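Local coordinates for protein EIAV protease (PDB 1FMB) that is a homodimeric aspartyl protease that probably cleaves the polyproteins of equine infectious anemia virus, its two subunits sharing one active site, at residues T78-A83 against R92-D97. The protein carries 1 engineered substitution. Sequence-based numbering, arbitrary orientation.
Sequences TRMLVA and RDILQD
The short C-terminal helix of the retroviral protease fold meets the 78-83 part of strand 74-83 through Ile94, which touches Thr78 and Met80. The contact is wholly apolar, and the methyl CD1 at the far end of Ile94 does all the touching. With CG1 anti to the carbonyl carbon (chi1 -72°) and the chain then extended, that methyl is carried away from the helix to the strand. There CD1 lies 4.0 Å from CG2 of Thr78 and 4.2 Å from CG of Met80, whose side chain runs nearly perpendicular to that of Ile94. Thr78 thus offers its methyl rather than its hydroxyl, while Met80 meets the isoleucine with the root of its chain. Both the isoleucine and the methionine are buried; Ile69 and Ser31 also touch Ile94, and Leu33 and Thr88 adjoin Met80. On the helix, Asp93 OD1 accepts a weak bond from Ile94 N, 2.9 Å away, and is hydrogen-bonded to Ser31 OG; Arg92 forms a salt bridge through NH2 with Asp29 of the inhibitor pocket and a hydrogen bond through NH1 to Leu5 O of the second subunit. A single short helix near the C-terminus, its apolar side turned to the core beta-strands, is characteristic of the retroviral aspartyl protease fold.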
loop_
_atom_site.group_PDB
_atom_site.type_symbol
_atom_site.label_atom_id
_atom_site.label_comp_id
_atom_site.label_asym_id
_atom_site.label_seq_id
_atom_site.Cartn_x
_atom_site.Cartn_y
_atom_site.Cartn_z
ATOM N N THR A 78 -8.154 11.740 15.483
ATOM C CA THR A 78 -6.956 10.942 15.709
ATOM C C THR A 78 -5.718 11.749 15.361
ATOM O O THR A 78 -5.827 12.974 15.249
ATOM C CB THR A 78 -7.098 9.680 14.834
ATOM O OG1 THR A 78 -6.009 8.812 15.168
ATOM C CG2 THR A 78 -7.141 10.027 13.357
ATOM N N ARG A 79 -4.543 11.132 15.304
ATOM C CA ARG A 79 -3.337 11.807 14.936
ATOM C C ARG A 79 -2.916 11.229 13.579
ATOM O O ARG A 79 -3.159 10.035 13.324
ATOM C CB ARG A 79 -2.172 11.638 15.889
ATOM C CG ARG A 79 -2.308 12.665 17.010
ATOM C CD ARG A 79 -0.956 13.308 17.241
ATOM N NE ARG A 79 -0.740 13.571 18.656
ATOM C CZ ARG A 79 0.413 13.224 19.240
ATOM N NH1 ARG A 79 1.408 12.612 18.605
ATOM N NH2 ARG A 79 0.551 13.491 20.536
ATOM N N MET A 80 -2.336 12.031 12.697
ATOM C CA MET A 80 -1.877 11.556 11.418
ATOM C C MET A 80 -0.406 11.996 11.319
ATOM O O MET A 80 -0.081 13.057 11.858
ATOM C CB MET A 80 -2.550 12.271 10.242
ATOM C CG MET A 80 -3.759 11.489 9.763
ATOM S SD MET A 80 -4.557 12.248 8.346
ATOM C CE MET A 80 -3.869 11.493 6.860
ATOM N N LEU A 81 0.417 11.193 10.669
ATOM C CA LEU A 81 1.800 11.647 10.487
ATOM C C LEU A 81 1.837 12.619 9.319
ATOM O O LEU A 81 0.900 12.670 8.468
ATOM C CB LEU A 81 2.694 10.452 10.103
ATOM C CG LEU A 81 2.662 9.322 11.147
ATOM C CD1 LEU A 81 3.591 8.193 10.729
ATOM C CD2 LEU A 81 3.067 9.883 12.504
ATOM N N VAL A 82 2.832 13.489 9.219
ATOM C CA VAL A 82 3.010 14.445 8.105
ATOM C C VAL A 82 4.405 14.195 7.494
ATOM O O VAL A 82 5.411 14.078 8.226
ATOM C CB VAL A 82 2.877 15.899 8.570
ATOM C CG1 VAL A 82 3.035 16.774 7.347
ATOM C CG2 VAL A 82 1.548 16.111 9.302
ATOM N N ALA A 83 4.532 14.031 6.185
ATOM C CA ALA A 83 5.859 13.771 5.585
ATOM C C ALA A 83 5.940 14.218 4.158
ATOM O O ALA A 83 4.894 14.415 3.493
ATOM C CB ALA A 83 6.177 12.259 5.733
ATOM N N ARG A 92 -4.069 1.443 7.450
ATOM C CA ARG A 92 -4.884 0.488 8.211
ATOM C C ARG A 92 -5.487 1.040 9.486
ATOM O O ARG A 92 -6.591 0.609 9.854
ATOM C CB ARG A 92 -4.080 -0.817 8.447
ATOM C CG ARG A 92 -3.796 -1.591 7.117
ATOM C CD ARG A 92 -3.245 -3.002 7.532
ATOM N NE ARG A 92 -1.984 -2.945 8.248
ATOM C CZ ARG A 92 -1.763 -2.996 9.555
ATOM N NH1 ARG A 92 -2.768 -3.189 10.453
ATOM N NH2 ARG A 92 -0.542 -2.913 10.098
ATOM N N ASP A 93 -4.780 1.935 10.160
ATOM C CA ASP A 93 -5.323 2.499 11.386
ATOM C C ASP A 93 -6.620 3.212 11.099
ATOM O O ASP A 93 -7.607 2.893 11.754
ATOM C CB ASP A 93 -4.307 3.415 12.087
ATOM C CG ASP A 93 -3.839 4.570 11.207
ATOM O OD1 ASP A 93 -3.900 4.563 9.978
ATOM O OD2 ASP A 93 -3.382 5.600 11.738
ATOM N N ILE A 94 -6.709 4.051 10.067
ATOM C CA ILE A 94 -7.941 4.761 9.750
ATOM C C ILE A 94 -8.905 3.922 8.949
ATOM O O ILE A 94 -10.144 4.008 9.080
ATOM C CB ILE A 94 -7.575 6.112 9.067
ATOM C CG1 ILE A 94 -6.989 7.016 10.138
ATOM C CG2 ILE A 94 -8.894 6.752 8.612
ATOM C CD1 ILE A 94 -6.590 8.414 9.724
ATOM N N LEU A 95 -8.422 3.039 8.067
ATOM C CA LEU A 95 -9.297 2.143 7.334
ATOM C C LEU A 95 -10.122 1.257 8.282
ATOM O O LEU A 95 -11.278 0.969 8.000
ATOM C CB LEU A 95 -8.448 1.273 6.401
ATOM C CG LEU A 95 -7.905 1.991 5.170
ATOM C CD1 LEU A 95 -7.117 1.036 4.285
ATOM C CD2 LEU A 95 -8.947 2.737 4.342
ATOM N N GLN A 96 -9.534 0.760 9.366
ATOM C CA GLN A 96 -10.182 -0.080 10.369
ATOM C C GLN A 96 -11.295 0.732 11.024
ATOM O O GLN A 96 -12.456 0.286 11.194
ATOM C CB GLN A 96 -9.166 -0.566 11.403
ATOM C CG GLN A 96 -9.720 -1.532 12.432
ATOM C CD GLN A 96 -8.702 -2.012 13.459
ATOM O OE1 GLN A 96 -7.514 -1.732 13.338
ATOM N NE2 GLN A 96 -9.161 -2.725 14.485
ATOM N N ASP A 97 -10.977 1.974 11.344
ATOM C CA ASP A 97 -11.957 2.890 11.941
ATOM C C ASP A 97 -13.160 3.076 11.012
ATOM O O ASP A 97 -14.297 3.091 11.475
ATOM C CB ASP A 97 -11.398 4.298 12.200
ATOM C CG ASP A 97 -10.462 4.269 13.396
ATOM O OD1 ASP A 97 -10.710 3.389 14.249
ATOM O OD2 ASP A 97 -9.490 5.050 13.498
#